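Local coordinates for protein inositol 2-dehydrogenase/D-chiro-inositol 3-dehydrogenase (Lactobacillus casei, PDB 4MIY) that oxidises myo-inositol and D-chiro-inositol to their keto derivatives, passing the hydride to NAD, at residues I259-N263 against A264-T268; R15-I18 against D19-T22; N163-N166 against E167-I170. All coordinates share one frame; numbering follows the deposited sequence.

Contact 1: residues I259-N263 against A264-T268; sequences ILRSN and ANQQT
Leu-260 pairs with Gln-267, and Ser-262 with Asn-265, in a two-stranded antiparallel beta hairpin closed by a type I' turn from Ser-262 to Asn-265. Four backbone bonds hold it. Leu-260 N gives an almost straight bond to Gln-267 O (2.9 Å, 178° at the hydrogen), and Gln-267 N returns one to Leu-260 O. Nearer the turn, Ser-262 N donates to Asn-265 O at 3.1 Å; the return bond from Asn-265 N meets Ser-262 O from well above its carbonyl plane, as the chain reverses. Asn-263 and Ala-264 occupy the turn with positive phi.

Between these pairs, Arg-261 and Gln-266 form a non-hydrogen-bonded pair on the other face. CA-H...O contacts add to the ladder here, among them Gln-266 CA to Leu-260 O at 3.3 Å.

Side-chain packing on this face is led by Gln-266. Its chain is extended as far as CD, with CG anti to the backbone N (chi1 -176°), and runs beside Arg-261; its amide stacks over one guanidinium face, the planes 27° apart. Arg-261 NH2 makes a salt bridge to Glu-237 of a second subunit, and strands of two neighbouring subunits pair with the hairpin's two edges, continuing the sheet across both interfaces. At the open end, Ile-259 CG2 rests 3.7 Å from Gln-266 CG, while Ile-259 CG1 lies 3.6 Å from Thr-268 CG2.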
ATOM      1  N   ILE A 259      -3.351  -9.734   5.684  1.00 12.87           N
ATOM      2  CA  ILE A 259      -4.387  -8.842   5.251  1.00 12.62           C
ATOM      3  C   ILE A 259      -5.696  -9.599   5.213  1.00 13.14           C
ATOM      4  O   ILE A 259      -5.783 -10.585   4.576  1.00 13.74           O
ATOM      5  CB  ILE A 259      -4.073  -8.276   3.860  1.00 12.58           C
ATOM      6  CG1 ILE A 259      -2.752  -7.485   3.892  1.00 15.55           C
ATOM      7  CG2 ILE A 259      -5.185  -7.404   3.412  1.00 14.04           C
ATOM      8  CD1 ILE A 259      -2.217  -7.150   2.575  1.00 20.30           C
ATOM      9  N   LEU A 260      -6.666  -9.102   5.949  1.00 12.59           N
ATOM     10  CA  LEU A 260      -7.957  -9.724   6.065  1.00 11.74           C
ATOM     11  C   LEU A 260      -9.024  -8.962   5.312  1.00 10.96           C
ATOM     12  O   LEU A 260      -9.237  -7.833   5.555  1.00 13.48           O
ATOM     13  CB  LEU A 260      -8.361  -9.844   7.535  1.00 12.86           C
ATOM     14  CG  LEU A 260      -9.772 -10.325   7.823  1.00 12.46           C
ATOM     15  CD1 LEU A 260      -9.902 -11.760   7.451  1.00 14.76           C
ATOM     16  CD2 LEU A 260     -10.128 -10.082   9.245  1.00 15.38           C
ATOM     17  N   ARG A 261      -9.643  -9.643   4.374  1.00 12.35           N
ATOM     18  CA  ARG A 261     -10.850  -9.161   3.730  1.00 12.01           C
ATOM     19  C   ARG A 261     -12.067  -9.830   4.352  1.00 10.63           C
ATOM     20  O   ARG A 261     -12.242 -10.999   4.214  1.00 11.78           O
ATOM     21  CB  ARG A 261     -10.811  -9.448   2.259  1.00 11.99           C
ATOM     22  CG  ARG A 261      -9.858  -8.543   1.490  1.00 13.92           C
ATOM     23  CD  ARG A 261      -9.626  -9.111   0.121  1.00 13.96           C
ATOM     24  NE  ARG A 261      -9.204  -8.140  -0.838  1.00 18.96           N
ATOM     25  CZ  ARG A 261      -7.975  -7.719  -0.926  1.00 19.49           C
ATOM     26  NH1 ARG A 261      -7.064  -8.202  -0.102  1.00 19.36           N
ATOM     27  NH2 ARG A 261      -7.662  -6.837  -1.858  1.00 24.04           N
ATOM     28  N   SER A 262     -12.871  -9.016   5.017  1.00 11.94           N
ATOM     29  CA  SER A 262     -13.995  -9.481   5.808  1.00 12.32           C
ATOM     30  C   SER A 262     -14.915  -8.336   6.166  1.00 13.34           C
ATOM     31  O   SER A 262     -14.483  -7.301   6.524  1.00 14.18           O
ATOM     32  CB  SER A 262     -13.495 -10.156   7.075  1.00 15.42           C
ATOM     33  OG  SER A 262     -14.534 -10.646   7.868  1.00 15.54           O
ATOM     34  N   ASN A 263     -16.207  -8.589   6.071  1.00 14.69           N
ATOM     35  CA  ASN A 263     -17.219  -7.679   6.591  1.00 15.33           C
ATOM     36  C   ASN A 263     -17.084  -6.247   6.062  1.00 16.88           C
ATOM     37  O   ASN A 263     -17.099  -5.313   6.797  1.00 17.60           O
ATOM     38  CB  ASN A 263     -17.201  -7.733   8.117  1.00 18.65           C
ATOM     39  CG  ASN A 263     -18.429  -7.136   8.742  1.00 26.34           C
ATOM     40  OD1 ASN A 263     -19.504  -7.249   8.246  1.00 29.90           O
ATOM     41  ND2 ASN A 263     -18.233  -6.489   9.833  1.00 32.67           N
ATOM     42  N   ALA A 264     -16.924  -6.143   4.755  1.00 15.33           N
ATOM     43  CA  ALA A 264     -16.815  -4.884   4.050  1.00 14.08           C
ATOM     44  C   ALA A 264     -15.601  -4.034   4.385  1.00 14.81           C
ATOM     45  O   ALA A 264     -15.620  -2.860   4.208  1.00 14.91           O
ATOM     46  CB  ALA A 264     -18.096  -4.069   4.160  1.00 17.00           C
ATOM     47  N   ASN A 265     -14.566  -4.665   4.877  1.00 14.80           N
ATOM     48  CA  ASN A 265     -13.308  -3.986   5.158  1.00 16.11           C
ATOM     49  C   ASN A 265     -12.103  -4.827   4.786  1.00 13.98           C
ATOM     50  O   ASN A 265     -12.181  -6.033   4.729  1.00 14.83           O
ATOM     51  CB  ASN A 265     -13.198  -3.609   6.631  1.00 18.72           C
ATOM     52  CG  ASN A 265     -14.141  -2.491   7.024  1.00 20.30           C
ATOM     53  OD1 ASN A 265     -13.974  -1.368   6.636  1.00 22.69           O
ATOM     54  ND2 ASN A 265     -15.137  -2.830   7.796  1.00 23.61           N
ATOM     55  N   GLN A 266     -11.015  -4.152   4.547  1.00 14.10           N
ATOM     56  CA  GLN A 266      -9.742  -4.771   4.349  1.00 13.10           C
ATOM     57  C   GLN A 266      -8.890  -4.236   5.486  1.00 13.48           C
ATOM     58  O   GLN A 266      -8.857  -3.064   5.708  1.00 16.62           O
ATOM     59  CB  GLN A 266      -9.186  -4.376   2.992  1.00 15.92           C
ATOM     60  CG  GLN A 266      -7.891  -5.037   2.630  1.00 20.39           C
ATOM     61  CD  GLN A 266      -7.358  -4.600   1.279  1.00 31.10           C
ATOM     62  OE1 GLN A 266      -8.076  -4.505   0.319  1.00 35.86           O
ATOM     63  NE2 GLN A 266      -6.086  -4.307   1.238  1.00 33.57           N
ATOM     64  N   GLN A 267      -8.261  -5.132   6.223  1.00 12.71           N
ATOM     65  CA  GLN A 267      -7.547  -4.714   7.400  1.00 13.77           C
ATOM     66  C   GLN A 267      -6.341  -5.530   7.748  1.00 14.59           C
ATOM     67  O   GLN A 267      -6.240  -6.669   7.436  1.00 13.30           O
ATOM     68  CB  GLN A 267      -8.461  -4.622   8.603  1.00 21.24           C
ATOM     69  CG  GLN A 267      -8.968  -5.865   9.073  1.00 21.94           C
ATOM     70  CD  GLN A 267      -9.997  -5.702  10.147  1.00 30.79           C
ATOM     71  OE1 GLN A 267      -9.765  -6.011  11.269  1.00 34.66           O
ATOM     72  NE2 GLN A 267     -11.125  -5.228   9.780  1.00 31.26           N
ATOM     73  N   THR A 268      -5.424  -4.835   8.403  1.00 14.14           N
ATOM     74  CA  THR A 268      -4.233  -5.421   8.952  1.00 14.40           C
ATOM     75  C   THR A 268      -4.076  -5.012  10.396  1.00 15.75           C
ATOM     76  O   THR A 268      -4.347  -3.923  10.729  1.00 16.97           O
ATOM     77  CB  THR A 268      -2.948  -5.002   8.188  1.00 18.75           C
ATOM     78  OG1 THR A 268      -2.803  -3.588   8.168  1.00 22.80           O
ATOM     79  CG2 THR A 268      -2.977  -5.486   6.818  1.00 20.92           C
TER

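Contact 2: residues R15-I18 against D19-T22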
ATOM      1  N   ARG A  15      15.994  -7.852  33.161  1.00 20.23           N
ATOM      2  CA  ARG A  15      15.728  -9.234  32.921  1.00 20.58           C
ATOM      3  C   ARG A  15      15.625  -9.547  31.437  1.00 20.05           C
ATOM      4  O   ARG A  15      15.956 -10.614  31.006  1.00 20.70           O
ATOM      5  CB  ARG A  15      14.432  -9.649  33.587  1.00 23.76           C
ATOM      6  CG  ARG A  15      14.501  -9.797  35.091  1.00 24.12           C
ATOM      7  CD  ARG A  15      13.070  -9.890  35.709  1.00 25.25           C
ATOM      8  NE  ARG A  15      12.402 -11.121  35.400  1.00 27.49           N
ATOM      9  CZ  ARG A  15      12.544 -12.241  36.086  1.00 31.63           C
ATOM     10  NH1 ARG A  15      13.328 -12.290  37.133  1.00 31.27           N
ATOM     11  NH2 ARG A  15      11.896 -13.310  35.717  1.00 32.48           N
ATOM     12  N   ALA A  16      15.126  -8.593  30.687  1.00 20.33           N
ATOM     13  CA  ALA A  16      15.024  -8.773  29.256  1.00 22.23           C
ATOM     14  C   ALA A  16      16.393  -8.804  28.576  1.00 18.92           C
ATOM     15  O   ALA A  16      16.585  -9.530  27.669  1.00 19.27           O
ATOM     16  CB  ALA A  16      14.150  -7.708  28.659  1.00 22.45           C
ATOM     17  N   HIS A  17      17.319  -8.011  29.067  1.00 18.79           N
ATOM     18  CA  HIS A  17      18.707  -8.089  28.609  1.00 17.81           C
ATOM     19  C   HIS A  17      19.378  -9.401  29.026  1.00 18.88           C
ATOM     20  O   HIS A  17      20.114  -9.965  28.292  1.00 19.74           O
ATOM     21  CB  HIS A  17      19.513  -6.913  29.089  1.00 17.99           C
ATOM     22  CG  HIS A  17      19.315  -5.676  28.289  1.00 18.01           C
ATOM     23  ND1 HIS A  17      19.163  -5.699  26.931  1.00 21.91           N
ATOM     24  CD2 HIS A  17      19.277  -4.384  28.649  1.00 20.64           C
ATOM     25  CE1 HIS A  17      19.011  -4.474  26.493  1.00 18.58           C
ATOM     26  NE2 HIS A  17      19.094  -3.653  27.513  1.00 19.56           N
ATOM     27  N   ILE A  18      19.097  -9.860  30.233  1.00 19.76           N
ATOM     28  CA  ILE A  18      19.571 -11.167  30.649  1.00 21.47           C
ATOM     29  C   ILE A  18      19.058 -12.272  29.768  1.00 19.63           C
ATOM     30  O   ILE A  18      19.775 -13.143  29.392  1.00 21.08           O
ATOM     31  CB  ILE A  18      19.208 -11.465  32.126  1.00 21.34           C
ATOM     32  CG1 ILE A  18      19.974 -10.528  33.033  1.00 19.81           C
ATOM     33  CG2 ILE A  18      19.397 -12.936  32.461  1.00 23.63           C
ATOM     34  CD1 ILE A  18      19.578 -10.641  34.478  1.00 22.89           C
ATOM     35  N   ASP A  19      17.777 -12.216  29.463  1.00 21.08           N
ATOM     36  CA  ASP A  19      17.188 -13.147  28.540  1.00 22.19           C
ATOM     37  C   ASP A  19      17.898 -13.118  27.170  1.00 21.79           C
ATOM     38  O   ASP A  19      18.163 -14.125  26.585  1.00 20.13           O
ATOM     39  CB  ASP A  19      15.699 -12.829  28.377  1.00 23.10           C
ATOM     40  CG  ASP A  19      15.002 -13.813  27.521  1.00 28.32           C
ATOM     41  OD1 ASP A  19      15.066 -14.978  27.844  1.00 29.33           O
ATOM     42  OD2 ASP A  19      14.422 -13.420  26.517  1.00 31.10           O
ATOM     43  N   ARG A  20      18.179 -11.919  26.705  1.00 20.90           N
ATOM     44  CA  ARG A  20      18.910 -11.733  25.468  1.00 19.02           C
ATOM     45  C   ARG A  20      20.268 -12.408  25.517  1.00 21.56           C
ATOM     46  O   ARG A  20      20.604 -13.159  24.653  1.00 19.15           O
ATOM     47  CB  ARG A  20      19.043 -10.237  25.121  1.00 19.00           C
ATOM     48  CG  ARG A  20      17.863  -9.709  24.313  1.00 22.72           C
ATOM     49  CD  ARG A  20      17.955  -8.285  23.875  1.00 21.44           C
ATOM     50  NE  ARG A  20      17.563  -7.347  24.895  1.00 20.08           N
ATOM     51  CZ  ARG A  20      16.324  -6.956  25.134  1.00 21.61           C
ATOM     52  NH1 ARG A  20      15.314  -7.401  24.434  1.00 23.74           N
ATOM     53  NH2 ARG A  20      16.110  -6.089  26.067  1.00 23.25           N
ATOM     54  N   LEU A  21      21.003 -12.154  26.578  1.00 19.37           N
ATOM     55  CA  LEU A  21      22.348 -12.663  26.714  1.00 19.98           C
ATOM     56  C   LEU A  21      22.377 -14.155  26.947  1.00 22.39           C
ATOM     57  O   LEU A  21      23.300 -14.800  26.589  1.00 24.33           O
ATOM     58  CB  LEU A  21      23.089 -11.944  27.814  1.00 17.39           C
ATOM     59  CG  LEU A  21      23.254 -10.462  27.562  1.00 18.02           C
ATOM     60  CD1 LEU A  21      23.612  -9.818  28.794  1.00 21.47           C
ATOM     61  CD2 LEU A  21      24.292 -10.164  26.537  1.00 19.71           C
ATOM     62  N   THR A  22      21.311 -14.680  27.511  1.00 23.10           N
ATOM     63  CA  THR A  22      21.268 -16.080  27.916  1.00 23.47           C
ATOM     64  C   THR A  22      20.633 -16.985  26.902  1.00 26.16           C
ATOM     65  O   THR A  22      21.051 -18.098  26.683  1.00 27.83           O
ATOM     66  CB  THR A  22      20.475 -16.187  29.232  1.00 25.83           C
ATOM     67  OG1 THR A  22      21.104 -15.348  30.193  1.00 23.54           O
ATOM     68  CG2 THR A  22      20.440 -17.577  29.741  1.00 25.21           C
TER
HETATM   69  O   HOH W   1      14.591 -10.583  25.916  1.00 27.48           O
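Arg-15 O accepts the helical bond of Asp-19 N at 2.9 Å, while the Arg-15 side chain leads off to a salt bridge with Asp-47. One residue on, Ala-16 O takes the amide of Arg-20 and also a hydrogen bond from a water that donates as well to Asp-19 OD2 (2.9 Å from Ala-16 O and from Asp-19 OD2). The water thus ties the backbone to the carboxylate, whose other oxygen, OD1, is bonded to Asn-23 ND2. The same carbonyl oxygen of Ala-16 lies over the centre of the Arg-20 guanidinium, 3.6 Å above its plane, a placement likely to be electrostatically favourable.

His-17 accepts a bond between side chains. Arg-20, bent at chi3 (-82°), turns its guanidinium edge to the imidazole, and NE donates to His-17 ND1 at 3.1 Å. The acceptor lies in the guanidinium plane, whereas the donor is tilted 28° from the ring plane; the two planes stand 76° apart. At the far side of the ring, His-17 NE2 bonds to Glu-96, so both imidazole nitrogens are engaged and the ring's rotation is fixed.

Ile-18 O is gripped twice by Thr-22, whose N and OG1 approach from opposite faces of the carbonyl plane. The hydroxyl bond is the shorter, 2.7 Å from Thr-22 OG1 to Ile-18 O. Leu-21 and Thr-22 pack against strand 28-34 in the first helix of a Rossmann beta-alpha-beta unit, whose N-terminal end carries the last glycine of a probable GxGxxG dinucleotide-binding motif.

Contact 3: residues N163-N166 against E167-I170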
ATOM      1  N   ASN A 163       1.922   6.163  36.480  1.00 23.79           N
ATOM      2  CA  ASN A 163       3.094   6.859  36.871  1.00 21.41           C
ATOM      3  C   ASN A 163       3.745   7.730  35.783  1.00 23.52           C
ATOM      4  O   ASN A 163       4.771   8.297  36.004  1.00 25.15           O
ATOM      5  CB  ASN A 163       4.074   5.843  37.417  1.00 25.10           C
ATOM      6  CG  ASN A 163       4.852   5.184  36.351  1.00 31.06           C
ATOM      7  OD1 ASN A 163       4.361   4.915  35.300  1.00 33.78           O
ATOM      8  ND2 ASN A 163       6.109   4.955  36.619  1.00 36.61           N
ATOM      9  N   TYR A 164       3.121   7.824  34.621  1.00 18.60           N
ATOM     10  CA  TYR A 164       3.722   8.530  33.499  1.00 20.32           C
ATOM     11  C   TYR A 164       3.479  10.010  33.569  1.00 17.08           C
ATOM     12  O   TYR A 164       2.379  10.436  33.576  1.00 20.14           O
ATOM     13  CB  TYR A 164       3.187   7.966  32.190  1.00 18.57           C
ATOM     14  CG  TYR A 164       3.870   8.396  30.921  1.00 16.71           C
ATOM     15  CD1 TYR A 164       3.577   9.603  30.330  1.00 17.22           C
ATOM     16  CD2 TYR A 164       4.762   7.566  30.268  1.00 19.35           C
ATOM     17  CE1 TYR A 164       4.186   9.980  29.170  1.00 19.01           C
ATOM     18  CE2 TYR A 164       5.365   7.949  29.092  1.00 17.25           C
ATOM     19  CZ  TYR A 164       5.065   9.133  28.547  1.00 16.54           C
ATOM     20  OH  TYR A 164       5.637   9.527  27.381  1.00 18.76           O
ATOM     21  N   SER A 165       4.544  10.779  33.564  1.00 18.68           N
ATOM     22  CA  SER A 165       4.449  12.202  33.813  1.00 21.06           C
ATOM     23  C   SER A 165       4.676  13.017  32.559  1.00 19.53           C
ATOM     24  O   SER A 165       5.134  12.509  31.579  1.00 18.35           O
ATOM     25  CB  SER A 165       5.518  12.588  34.829  1.00 21.47           C
ATOM     26  OG  SER A 165       6.805  12.457  34.282  1.00 21.04           O
ATOM     27  N   ASN A 166       4.364  14.297  32.625  1.00 17.56           N
ATOM     28  CA  ASN A 166       4.606  15.193  31.524  1.00 16.93           C
ATOM     29  C   ASN A 166       6.053  15.164  31.075  1.00 20.90           C
ATOM     30  O   ASN A 166       6.329  15.251  29.928  1.00 19.28           O
ATOM     31  CB  ASN A 166       4.190  16.625  31.851  1.00 17.63           C
ATOM     32  CG  ASN A 166       3.968  17.447  30.629  1.00 18.10           C
ATOM     33  OD1 ASN A 166       3.247  17.038  29.758  1.00 18.53           O
ATOM     34  ND2 ASN A 166       4.589  18.591  30.553  1.00 19.70           N
ATOM     35  N   GLU A 167       6.962  15.055  32.028  1.00 20.33           N
ATOM     36  CA  GLU A 167       8.362  15.069  31.736  1.00 21.78           C
ATOM     37  C   GLU A 167       8.803  13.799  31.018  1.00 18.65           C
ATOM     38  O   GLU A 167       9.703  13.828  30.235  1.00 19.40           O
ATOM     39  CB  GLU A 167       9.117  15.294  33.020  1.00 25.73           C
ATOM     40  CG  GLU A 167       8.849  16.678  33.654  1.00 29.36           C
ATOM     41  CD  GLU A 167       7.495  16.867  34.452  1.00 33.56           C
ATOM     42  OE1 GLU A 167       6.773  15.932  34.803  1.00 27.92           O
ATOM     43  OE2 GLU A 167       7.159  18.024  34.717  1.00 42.94           O
ATOM     44  N   MET A 168       8.151  12.703  31.311  1.00 17.83           N
ATOM     45  CA  MET A 168       8.436  11.444  30.664  1.00 19.28           C
ATOM     46  C   MET A 168       8.083  11.413  29.186  1.00 18.76           C
ATOM     47  O   MET A 168       8.603  10.620  28.464  1.00 18.75           O
ATOM     48  CB  MET A 168       7.750  10.313  31.393  1.00 18.05           C
ATOM     49  CG  MET A 168       8.474   9.948  32.674  1.00 21.78           C
ATOM     50  SD  MET A 168       7.522   9.123  33.924  1.00 22.92           S
ATOM     51  CE  MET A 168       7.248   7.575  33.194  1.00 22.54           C
ATOM     52  N   ALA A 169       7.229  12.317  28.763  1.00 18.39           N
ATOM     53  CA  ALA A 169       6.988  12.472  27.354  1.00 18.09           C
ATOM     54  C   ALA A 169       8.273  12.794  26.644  1.00 19.23           C
ATOM     55  O   ALA A 169       8.451  12.440  25.529  1.00 17.68           O
ATOM     56  CB  ALA A 169       5.960  13.548  27.089  1.00 18.16           C
ATOM     57  N   ILE A 170       9.158  13.492  27.330  1.00 16.66           N
ATOM     58  CA  ILE A 170      10.492  13.748  26.812  1.00 17.16           C
ATOM     59  C   ILE A 170      11.456  12.601  27.165  1.00 18.96           C
ATOM     60  O   ILE A 170      12.001  11.983  26.317  1.00 19.79           O
ATOM     61  CB  ILE A 170      11.078  15.092  27.334  1.00 17.35           C
ATOM     62  CG1 ILE A 170      10.133  16.259  27.122  1.00 18.68           C
ATOM     63  CG2 ILE A 170      12.424  15.391  26.712  1.00 19.51           C
ATOM     64  CD1 ILE A 170       9.607  16.420  25.763  1.00 20.06           C
TER
HETATM   65  O   HOH W   2       6.482  19.897  32.527  1.00 36.11           O
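Glu-167 reaches back over the preceding turn: bent at chi2 (78°), its chain brings OE1 within 3.6 Å of Ser-165 CB. The other carboxylate oxygen is joined to Asn-166 through a water, which donates to Glu-167 OE2 and accepts from Asn-166 ND2, 3.0 Å from each. Asn-166 is itself anchored in the protein, with OD1 accepting from His-209 N and ND2 bonded to Tyr-196.

Met-168 carries most of the contact. Its amide donates to Ser-165 OG at 3.3 Å, and more weakly to Ser-165 O. Ser-165 reaches that amide because its OG sits between the backbone N and the carbonyl carbon (chi1 68°). In the reverse direction Ser-165 N points to Met-168 SD, a weak bond of 3.4 Å. This is a capping box, in which Ser-165 and Met-168 cover the start of helix 168-185 as the chain enters it from the loop after strand 148-156; here a thioether sulfur serves as acceptor for the Ser-165 amide. The same side chain packs on Tyr-164. Met-168 CB lies almost on the ring normal, 4.0 Å from the centroid, a CH-pi contact over the face. SD stands obliquely 5.2 Å from that centroid in a Met-aromatic contact, and the chain bends at chi3 to bring CE 3.8 Å from Tyr-164 CD2.

Ala-169 N continues the turn with a bond to Asn-166 O. Ala-169 CA touches Tyr-164 OH at 3.2 Å, the hydroxyl being bonded to Thr-173 on the next turn of the helix. Ile-170 turns to helix 304-323, packing on Ala-314 and Ala-317.

Contact 2 precedes the others in sequence and belongs to the NAD-binding Rossmann part of the chain, whereas contacts 3 and 1 follow in the C-terminal alpha/beta part. Contacts 2 and 3 both lie near the cofactor: the side chain of His-17 is about 6 Å from the bound NAD, that of Asn-163 about 8 Å. Their centres are 27 Å apart and their nearest atoms about 16 Å, so they do not touch. The hairpin of contact 1 projects to the periphery, its centre 35 Å from that of the chain and 36 to 37 Å from the other two contacts, and there it meets neighbouring subunits of the tetramer, which touch neither contact 2 nor contact 3.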